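Local coordinates for protein BRIC1 (Synthetic construct, PDB 6FF6) that is a computationally designed helical repeat protein, made as an example of a novel, corrugated architecture and with no known biological function, at residues D28-L33 with R114-Y119; E84-F89 with I102-E107; K139-L144 with F162-F167. All coordinates share one frame; numbering follows the deposited sequence.

Interaction 1 (D28-L33 with R114-Y119); sequences DEADEL and RMLDYY
Leu116 on helix 99-121 reaches across to Ala30 and Asp31 on helix 23-42, and these three residues account for nearly all of the surface that the two segments bury against each other. The leucine is the projecting partner. With CG anti to the backbone N (chi1 -174°), its isobutyl fork extends to the neighbouring helix and both methyls meet the Ala30 side chain: Leu116 CD2 lies 3.6 Å from Ala30 CB and Leu116 CD1 3.8 Å from the same atom. The small alanine thus receives the end of the larger side chain, where the backbones also come nearest, with 7.9 Å between Ala30 CA and Leu116 CA.

Asp31 borders this apolar patch. Its side chain crosses that of the leucine obliquely, bringing Asp31 OD1 to 3.3 Å from Leu116 CD2, a contact without a hydrogen bond. Asp31 OD1 also stands 4.5 Å from Asp117 OD1 on the opposing helix. Repulsion between the two carboxylates is probably relieved by Lys120, whose NZ, from helix 99-121 itself, forms salt bridges with OD1 of both aspartates, the one to Asp31 reaching across to helix 23-42 at the margin of the packing.

Leu116 also touches Phe27 and Leu34, and with Ala30 and Asp31 these complete a set of four residues at the spacing of a helical hole around one knob. Ile64 covers Ala30 from helix 51-71, while Arg114 makes a salt bridge with Asp132 of the second subunit. The segment axes run 11.0 Å apart at 163°. Such knobs-into-holes packing of nearly antiparallel first and fourth helices is the closing contact of an up-and-down four-helix bundle, an architecture like that of Hpt domains.

Interaction 2 (E84-F89 with I102-E107); sequences ENMLDF and INLFLE
Because its first torsion sets CG beside the backbone N (chi1 -82°), Phe105 swings its ring across to Met86 and Leu87 on the facing helix. Met86 has the same general setting at its first torsion, but its chain then bends at the second (chi2 -102°) and again at the third, so that the terminal methyl lies beside the Phe105 ring, near Leu104.

The ring meets its two main neighbours in different ways. Met86 comes at the edge, near the ring plane, with Met86 CB 3.2 Å from Phe105 CE1 and 3.8 Å from Phe105 CZ. Leu87 lies over one face instead, its CD2 4.0 Å from Phe105 CE1 and displaced toward the rim. Beside the ring, Met86 CE approaches Leu104 CD2 at 4.2 Å, widening the contact along helix 99-121.

All four residues are buried. Leu41 of helix 23-42 also touches Phe105, while Met86 packs on Val140 and Leu104 on Gln143, both of the second subunit, so Met86 and Leu104 belong at once to this contact and to the interface between subunits. With segment axes 11.1 Å apart and inclined at 148°, this is the apolar packing of an antiparallel helical hairpin, here the third and fourth helices of a four-helix bundle.

Interaction 3 (K139-L144 with F162-F167); sequences KVMEQL and FRAAHF
Helices 125-146 and 155-174, which follow one another in the chain, form an antiparallel pair of a helical bundle, consistent with an Hpt-like fold, and inside it Met141 lies along Ala164 and Ala165. The methionine makes the contact with successive atoms of its chain. Met141 CG rests 3.6 Å from Ala164 CB, Met141 SD passes 4.0 Å from Ala165 N, and Met141 CE ends 3.9 Å from Ala165 CB. An extended second torsion carries the sulfur outward, and a turn at the last one (chi3 85°) brings the methyl round to the second alanine.

Pairing one long, flexible side chain with two adjacent alanines is consistent with the close approach of the helices: Met141 CA and Ala164 CA are 6.9 Å apart. The alanines offer their small side chains to the methionine in the core of a four-helix bundle, where the third helix contributes as well. Met187 of helix 178-196 touches Met141, and Leu191 of the same helix touches Ala165, so the methionine and the second alanine both face a third partner. Next to Met141 in sequence, Val140 packs on Leu104 of the second subunit, and Phe167 at the end of 162-167 meets the ring of Tyr78 of that subunit.

From the N terminus, segment 28-33 opens the widest loop, which interaction 1 closes after 80 intervening residues by joining the first and fourth helices of the bundle. Interaction 2 is nested inside it, tying helix 74-92 to the same helix 99-121 with 12 residues between the segments, half of them helical, its centre 18 Å from that of interaction 1. Interaction 3 follows in series, linking the first two helices of the next bundle, on the opposite side of the chain's centre and 51 Å from interaction 2, centre to centre. None of the contacts cross. Across the subunit interface, however, 139-144 of one chain packs on residues of interaction 2 in the other.

Interaction 1 (D28-L33 with R114-Y119)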
loop_
_atom_site.group_PDB
_atom_site.type_symbol
_atom_site.label_atom_id
_atom_site.label_comp_id
_atom_site.label_asym_id
_atom_site.label_seq_id
_atom_site.Cartn_x
_atom_site.Cartn_y
_atom_site.Cartn_z
ATOM N N ASP A 28 18.753 -0.632 0.415
ATOM C CA ASP A 28 20.157 -0.891 0.717
ATOM C C ASP A 28 20.856 0.399 1.083
ATOM O O ASP A 28 21.543 0.438 2.098
ATOM C CB ASP A 28 20.845 -1.613 -0.443
ATOM C CG ASP A 28 20.326 -3.025 -0.717
ATOM O OD1 ASP A 28 19.609 -3.578 0.152
ATOM O OD2 ASP A 28 20.637 -3.574 -1.801
ATOM N N GLU A 29 20.623 1.476 0.311
ATOM C CA GLU A 29 21.200 2.797 0.571
ATOM C C GLU A 29 20.736 3.355 1.911
ATOM O O GLU A 29 21.565 3.822 2.708
ATOM C CB GLU A 29 20.783 3.780 -0.519
ATOM C CG GLU A 29 21.801 3.996 -1.618
ATOM C CD GLU A 29 21.253 4.807 -2.776
ATOM O OE1 GLU A 29 20.451 5.739 -2.529
ATOM O OE2 GLU A 29 21.619 4.506 -3.936
ATOM N N ALA A 30 19.406 3.318 2.156
ATOM C CA ALA A 30 18.802 3.834 3.377
ATOM C C ALA A 30 19.325 3.144 4.621
ATOM O O ALA A 30 19.573 3.814 5.620
ATOM C CB ALA A 30 17.304 3.737 3.308
ATOM N N ASP A 31 19.534 1.824 4.556
ATOM C CA ASP A 31 20.082 1.038 5.666
ATOM C C ASP A 31 21.466 1.532 6.020
ATOM O O ASP A 31 21.769 1.698 7.204
ATOM C CB ASP A 31 20.161 -0.445 5.284
ATOM C CG ASP A 31 18.872 -1.225 5.431
ATOM O OD1 ASP A 31 17.968 -0.764 6.198
ATOM O OD2 ASP A 31 18.765 -2.310 4.808
ATOM N N GLU A 32 22.293 1.764 4.979
ATOM C CA GLU A 32 23.662 2.269 5.075
ATOM C C GLU A 32 23.636 3.647 5.696
ATOM O O GLU A 32 24.403 3.900 6.624
ATOM C CB GLU A 32 24.334 2.341 3.691
ATOM C CG GLU A 32 24.721 1.002 3.078
ATOM C CD GLU A 32 25.239 1.042 1.644
ATOM O OE1 GLU A 32 25.203 2.129 1.018
ATOM O OE2 GLU A 32 25.676 -0.019 1.140
ATOM N N LEU A 33 22.728 4.527 5.214
ATOM C CA LEU A 33 22.590 5.889 5.733
ATOM C C LEU A 33 22.217 5.894 7.172
ATOM O O LEU A 33 22.739 6.716 7.914
ATOM C CB LEU A 33 21.573 6.718 4.949
ATOM C CG LEU A 33 21.989 7.122 3.548
ATOM C CD1 LEU A 33 20.791 7.616 2.728
ATOM C CD2 LEU A 33 23.123 8.131 3.581
ATOM N N ARG A 114 12.475 1.553 11.682
ATOM C CA ARG A 114 11.253 0.728 11.812
ATOM C C ARG A 114 10.279 0.929 10.658
ATOM O O ARG A 114 9.718 -0.052 10.157
ATOM C CB ARG A 114 10.562 0.924 13.179
ATOM C CG ARG A 114 11.313 0.154 14.300
ATOM C CD ARG A 114 10.645 0.144 15.666
ATOM N NE ARG A 114 10.205 1.481 16.067
ATOM C CZ ARG A 114 10.784 2.240 16.990
ATOM N NH1 ARG A 114 11.838 1.792 17.662
ATOM N NH2 ARG A 114 10.298 3.446 17.268
ATOM N N MET A 115 10.122 2.192 10.217
ATOM C CA MET A 115 9.285 2.598 9.087
ATOM C C MET A 115 9.850 2.067 7.784
ATOM O O MET A 115 9.121 1.513 6.966
ATOM C CB MET A 115 9.087 4.128 9.060
ATOM C CG MET A 115 8.202 4.642 10.212
ATOM S SD MET A 115 6.600 3.767 10.380
ATOM C CE MET A 115 6.951 2.611 11.752
ATOM N N LEU A 116 11.158 2.139 7.633
ATOM C CA LEU A 116 11.840 1.615 6.465
ATOM C C LEU A 116 11.590 0.134 6.381
ATOM O O LEU A 116 11.200 -0.342 5.322
ATOM C CB LEU A 116 13.338 1.888 6.551
ATOM C CG LEU A 116 14.162 1.510 5.332
ATOM C CD1 LEU A 116 13.823 2.392 4.119
ATOM C CD2 LEU A 116 15.656 1.492 5.663
ATOM N N ASP A 117 11.729 -0.586 7.506
ATOM C CA ASP A 117 11.510 -2.027 7.574
ATOM C C ASP A 117 10.057 -2.425 7.346
ATOM O O ASP A 117 9.808 -3.538 6.863
ATOM C CB ASP A 117 12.078 -2.593 8.877
ATOM C CG ASP A 117 13.617 -2.595 8.896
ATOM O OD1 ASP A 117 14.232 -2.643 7.807
ATOM O OD2 ASP A 117 14.202 -2.546 9.998
ATOM N N TYR A 118 9.091 -1.508 7.676
ATOM C CA TYR A 118 7.681 -1.729 7.436
ATOM C C TYR A 118 7.489 -1.873 5.932
ATOM O O TYR A 118 7.003 -2.900 5.469
ATOM C CB TYR A 118 6.838 -0.557 8.000
ATOM C CG TYR A 118 5.401 -0.546 7.510
ATOM C CD1 TYR A 118 4.494 -1.521 7.926
ATOM C CD2 TYR A 118 4.970 0.389 6.572
ATOM C CE1 TYR A 118 3.188 -1.553 7.436
ATOM C CE2 TYR A 118 3.660 0.370 6.078
ATOM C CZ TYR A 118 2.780 -0.616 6.499
ATOM O OH TYR A 118 1.499 -0.676 6.000
ATOM N N TYR A 119 7.944 -0.867 5.181
ATOM C CA TYR A 119 7.866 -0.799 3.729
ATOM C C TYR A 119 8.712 -1.816 3.046
ATOM O O TYR A 119 8.347 -2.268 1.971
ATOM C CB TYR A 119 8.176 0.608 3.224
ATOM C CG TYR A 119 7.124 1.619 3.633
ATOM C CD1 TYR A 119 5.870 1.633 3.031
ATOM C CD2 TYR A 119 7.366 2.532 4.653
ATOM C CE1 TYR A 119 4.891 2.548 3.416
ATOM C CE2 TYR A 119 6.387 3.443 5.062
ATOM C CZ TYR A 119 5.155 3.457 4.428
ATOM O OH TYR A 119 4.196 4.374 4.782
#

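Interaction 2 (E84-F89 with I102-E107)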
loop_
_atom_site.group_PDB
_atom_site.type_symbol
_atom_site.label_atom_id
_atom_site.label_comp_id
_atom_site.label_asym_id
_atom_site.label_seq_id
_atom_site.Cartn_x
_atom_site.Cartn_y
_atom_site.Cartn_z
ATOM N N GLU A 84 14.315 15.759 10.501
ATOM C CA GLU A 84 14.826 16.862 9.700
ATOM C C GLU A 84 14.625 18.154 10.395
ATOM O O GLU A 84 15.592 18.864 10.577
ATOM C CB GLU A 84 14.127 16.900 8.339
ATOM C CG GLU A 84 15.096 16.872 7.176
ATOM C CD GLU A 84 14.524 17.272 5.835
ATOM O OE1 GLU A 84 13.295 17.494 5.740
ATOM O OE2 GLU A 84 15.319 17.373 4.872
ATOM N N ASN A 85 13.385 18.433 10.840
ATOM C CA ASN A 85 12.987 19.643 11.561
ATOM C C ASN A 85 13.819 19.881 12.819
ATOM O O ASN A 85 14.349 20.980 13.005
ATOM C CB ASN A 85 11.473 19.641 11.868
ATOM C CG ASN A 85 10.623 19.838 10.641
ATOM O OD1 ASN A 85 11.087 20.321 9.598
ATOM N ND2 ASN A 85 9.353 19.454 10.732
ATOM N N MET A 86 13.959 18.842 13.653
ATOM C CA MET A 86 14.743 18.877 14.889
ATOM C C MET A 86 16.220 19.185 14.585
ATOM O O MET A 86 16.815 20.030 15.244
ATOM C CB MET A 86 14.640 17.530 15.605
ATOM C CG MET A 86 13.239 17.089 15.913
ATOM S SD MET A 86 12.771 17.352 17.608
ATOM C CE MET A 86 13.690 16.000 18.406
ATOM N N LEU A 87 16.785 18.506 13.559
ATOM C CA LEU A 87 18.154 18.651 13.085
ATOM C C LEU A 87 18.385 20.011 12.532
ATOM O O LEU A 87 19.489 20.514 12.679
ATOM C CB LEU A 87 18.483 17.658 11.979
ATOM C CG LEU A 87 18.643 16.228 12.382
ATOM C CD1 LEU A 87 18.571 15.312 11.154
ATOM C CD2 LEU A 87 19.887 16.038 13.212
ATOM N N ASP A 88 17.385 20.596 11.837
ATOM C CA ASP A 88 17.520 21.927 11.263
ATOM C C ASP A 88 17.670 22.938 12.391
ATOM O O ASP A 88 18.489 23.842 12.264
ATOM C CB ASP A 88 16.340 22.272 10.345
ATOM C CG ASP A 88 16.683 22.479 8.868
ATOM O OD1 ASP A 88 17.823 22.933 8.571
ATOM O OD2 ASP A 88 15.804 22.210 8.009
ATOM N N PHE A 89 16.949 22.740 13.524
ATOM C CA PHE A 89 17.111 23.607 14.694
ATOM C C PHE A 89 18.497 23.349 15.319
ATOM O O PHE A 89 19.183 24.284 15.722
ATOM C CB PHE A 89 16.038 23.351 15.773
ATOM C CG PHE A 89 14.576 23.284 15.402
ATOM C CD1 PHE A 89 14.013 24.215 14.529
ATOM C CD2 PHE A 89 13.740 22.323 15.974
ATOM C CE1 PHE A 89 12.656 24.133 14.177
ATOM C CE2 PHE A 89 12.381 22.245 15.627
ATOM C CZ PHE A 89 11.848 23.156 14.739
ATOM N N ILE A 102 19.511 14.183 22.447
ATOM C CA ILE A 102 20.266 13.211 21.663
ATOM C C ILE A 102 19.569 11.828 21.703
ATOM O O ILE A 102 19.486 11.159 20.669
ATOM C CB ILE A 102 21.765 13.199 22.073
ATOM C CG1 ILE A 102 22.424 14.555 21.673
ATOM C CG2 ILE A 102 22.508 12.043 21.401
ATOM C CD1 ILE A 102 23.796 14.877 22.264
ATOM N N ASN A 103 19.009 11.442 22.859
ATOM C CA ASN A 103 18.275 10.183 22.979
ATOM C C ASN A 103 17.024 10.204 22.125
ATOM O O ASN A 103 16.677 9.171 21.535
ATOM C CB ASN A 103 17.913 9.881 24.420
ATOM C CG ASN A 103 19.080 9.448 25.256
ATOM O OD1 ASN A 103 20.066 8.888 24.754
ATOM N ND2 ASN A 103 18.982 9.689 26.557
ATOM N N LEU A 104 16.358 11.378 22.039
ATOM C CA LEU A 104 15.176 11.570 21.200
ATOM C C LEU A 104 15.561 11.383 19.722
ATOM O O LEU A 104 14.829 10.724 18.982
ATOM C CB LEU A 104 14.621 12.977 21.393
ATOM C CG LEU A 104 13.197 13.094 21.819
ATOM C CD1 LEU A 104 12.929 14.491 22.308
ATOM C CD2 LEU A 104 12.249 12.746 20.681
ATOM N N PHE A 105 16.728 11.934 19.312
ATOM C CA PHE A 105 17.279 11.809 17.972
ATOM C C PHE A 105 17.537 10.362 17.661
ATOM O O PHE A 105 17.271 9.919 16.547
ATOM C CB PHE A 105 18.572 12.621 17.836
ATOM C CG PHE A 105 18.411 14.096 17.555
ATOM C CD1 PHE A 105 17.472 14.552 16.642
ATOM C CD2 PHE A 105 19.230 15.031 18.167
ATOM C CE1 PHE A 105 17.356 15.918 16.359
ATOM C CE2 PHE A 105 19.092 16.400 17.896
ATOM C CZ PHE A 105 18.129 16.835 17.028
ATOM N N LEU A 106 17.980 9.596 18.652
ATOM C CA LEU A 106 18.219 8.166 18.425
ATOM C C LEU A 106 16.918 7.432 18.205
ATOM O O LEU A 106 16.824 6.601 17.315
ATOM C CB LEU A 106 19.067 7.529 19.546
ATOM C CG LEU A 106 20.515 7.978 19.573
ATOM C CD1 LEU A 106 21.088 7.856 20.947
ATOM C CD2 LEU A 106 21.340 7.251 18.514
ATOM N N GLU A 107 15.889 7.802 18.951
ATOM C CA GLU A 107 14.562 7.219 18.824
ATOM C C GLU A 107 13.920 7.564 17.486
ATOM O O GLU A 107 13.243 6.720 16.907
ATOM C CB GLU A 107 13.692 7.642 20.000
ATOM C CG GLU A 107 14.136 6.987 21.301
ATOM C CD GLU A 107 13.104 6.950 22.414
ATOM O OE1 GLU A 107 12.747 8.030 22.942
ATOM O OE2 GLU A 107 12.667 5.830 22.768
#

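Interaction 3 (K139-L144 with F162-F167)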
loop_
_atom_site.group_PDB
_atom_site.type_symbol
_atom_site.label_atom_id
_atom_site.label_comp_id
_atom_site.label_asym_id
_atom_site.label_seq_id
_atom_site.Cartn_x
_atom_site.Cartn_y
_atom_site.Cartn_z
ATOM N N LYS A 139 -6.083 -19.961 -15.122
ATOM C CA LYS A 139 -7.330 -20.619 -15.550
ATOM C C LYS A 139 -7.911 -19.892 -16.745
ATOM O O LYS A 139 -8.308 -20.528 -17.728
ATOM C CB LYS A 139 -8.349 -20.694 -14.411
ATOM C CG LYS A 139 -8.092 -21.828 -13.426
ATOM C CD LYS A 139 -9.239 -21.966 -12.431
ATOM C CE LYS A 139 -8.980 -23.040 -11.399
ATOM N NZ LYS A 139 -10.173 -23.267 -10.529
ATOM N N VAL A 140 -7.922 -18.555 -16.681
ATOM C CA VAL A 140 -8.423 -17.732 -17.781
ATOM C C VAL A 140 -7.588 -17.974 -19.058
ATOM O O VAL A 140 -8.162 -18.245 -20.124
ATOM C CB VAL A 140 -8.533 -16.241 -17.386
ATOM C CG1 VAL A 140 -8.945 -15.378 -18.579
ATOM C CG2 VAL A 140 -9.520 -16.053 -16.231
ATOM N N MET A 141 -6.232 -17.927 -18.914
ATOM C CA MET A 141 -5.249 -18.155 -19.983
ATOM C C MET A 141 -5.497 -19.499 -20.646
ATOM O O MET A 141 -5.598 -19.559 -21.878
ATOM C CB MET A 141 -3.824 -18.134 -19.414
ATOM C CG MET A 141 -3.249 -16.751 -19.276
ATOM S SD MET A 141 -1.567 -16.754 -18.548
ATOM C CE MET A 141 -0.596 -17.045 -19.990
ATOM N N GLU A 142 -5.624 -20.562 -19.801
ATOM C CA GLU A 142 -5.877 -21.944 -20.188
ATOM C C GLU A 142 -7.055 -22.064 -21.138
ATOM O O GLU A 142 -6.931 -22.629 -22.230
ATOM C CB GLU A 142 -6.122 -22.802 -18.941
ATOM C CG GLU A 142 -6.184 -24.288 -19.232
ATOM C CD GLU A 142 -6.508 -25.114 -18.007
ATOM O OE1 GLU A 142 -7.640 -24.973 -17.489
ATOM O OE2 GLU A 142 -5.634 -25.894 -17.557
ATOM N N GLN A 143 -8.203 -21.525 -20.712
ATOM C CA GLN A 143 -9.441 -21.583 -21.455
ATOM C C GLN A 143 -9.410 -20.794 -22.756
ATOM O O GLN A 143 -9.890 -21.318 -23.771
ATOM C CB GLN A 143 -10.599 -21.178 -20.562
ATOM C CG GLN A 143 -10.811 -22.159 -19.394
ATOM C CD GLN A 143 -11.106 -23.579 -19.825
ATOM O OE1 GLN A 143 -10.208 -24.430 -19.872
ATOM N NE2 GLN A 143 -12.369 -23.861 -20.146
ATOM N N LEU A 144 -8.818 -19.572 -22.752
ATOM C CA LEU A 144 -8.696 -18.746 -23.967
ATOM C C LEU A 144 -7.772 -19.396 -25.015
ATOM O O LEU A 144 -8.033 -19.262 -26.222
ATOM C CB LEU A 144 -8.221 -17.328 -23.658
ATOM C CG LEU A 144 -9.154 -16.423 -22.893
ATOM C CD1 LEU A 144 -8.421 -15.164 -22.443
ATOM C CD2 LEU A 144 -10.383 -16.075 -23.722
ATOM N N PHE A 162 -2.159 -12.376 -23.521
ATOM C CA PHE A 162 -0.959 -11.545 -23.430
ATOM C C PHE A 162 -0.914 -10.751 -22.138
ATOM O O PHE A 162 0.100 -10.788 -21.443
ATOM C CB PHE A 162 -0.840 -10.589 -24.629
ATOM C CG PHE A 162 0.260 -9.551 -24.508
ATOM C CD1 PHE A 162 1.572 -9.860 -24.848
ATOM C CD2 PHE A 162 -0.019 -8.263 -24.052
ATOM C CE1 PHE A 162 2.583 -8.902 -24.734
ATOM C CE2 PHE A 162 0.993 -7.309 -23.934
ATOM C CZ PHE A 162 2.287 -7.635 -24.277
ATOM N N ARG A 163 -1.987 -10.010 -21.839
ATOM C CA ARG A 163 -2.053 -9.172 -20.647
ATOM C C ARG A 163 -2.020 -9.979 -19.360
ATOM O O ARG A 163 -1.351 -9.552 -18.418
ATOM C CB ARG A 163 -3.257 -8.214 -20.692
ATOM C CG ARG A 163 -3.227 -7.161 -21.813
ATOM C CD ARG A 163 -2.031 -6.220 -21.766
ATOM N NE ARG A 163 -2.156 -5.200 -20.728
ATOM C CZ ARG A 163 -1.472 -4.060 -20.725
ATOM N NH1 ARG A 163 -0.617 -3.787 -21.703
ATOM N NH2 ARG A 163 -1.643 -3.179 -19.745
ATOM N N ALA A 164 -2.695 -11.159 -19.330
ATOM C CA ALA A 164 -2.680 -12.052 -18.162
ATOM C C ALA A 164 -1.222 -12.527 -17.909
ATOM O O ALA A 164 -0.740 -12.483 -16.778
ATOM C CB ALA A 164 -3.602 -13.239 -18.382
ATOM N N ALA A 165 -0.502 -12.881 -18.977
ATOM C CA ALA A 165 0.902 -13.259 -18.871
ATOM C C ALA A 165 1.729 -12.063 -18.408
ATOM O O ALA A 165 2.595 -12.227 -17.543
ATOM C CB ALA A 165 1.417 -13.763 -20.214
ATOM N N HIS A 166 1.448 -10.864 -18.968
ATOM C CA HIS A 166 2.128 -9.619 -18.616
ATOM C C HIS A 166 1.985 -9.321 -17.121
ATOM O O HIS A 166 2.967 -8.925 -16.485
ATOM C CB HIS A 166 1.602 -8.446 -19.452
ATOM C CG HIS A 166 2.262 -7.136 -19.131
ATOM N ND1 HIS A 166 3.559 -6.858 -19.538
ATOM C CD2 HIS A 166 1.781 -6.071 -18.449
ATOM C CE1 HIS A 166 3.822 -5.638 -19.100
ATOM N NE2 HIS A 166 2.783 -5.121 -18.440
ATOM N N PHE A 167 0.772 -9.527 -16.558
ATOM C CA PHE A 167 0.543 -9.314 -15.130
ATOM C C PHE A 167 1.404 -10.264 -14.286
ATOM O O PHE A 167 2.096 -9.810 -13.364
ATOM C CB PHE A 167 -0.939 -9.472 -14.755
ATOM C CG PHE A 167 -1.193 -9.465 -13.257
ATOM C CD1 PHE A 167 -1.174 -8.272 -12.533
ATOM C CD2 PHE A 167 -1.411 -10.654 -12.564
ATOM C CE1 PHE A 167 -1.392 -8.270 -11.156
ATOM C CE2 PHE A 167 -1.640 -10.646 -11.186
ATOM C CZ PHE A 167 -1.631 -9.456 -10.495
#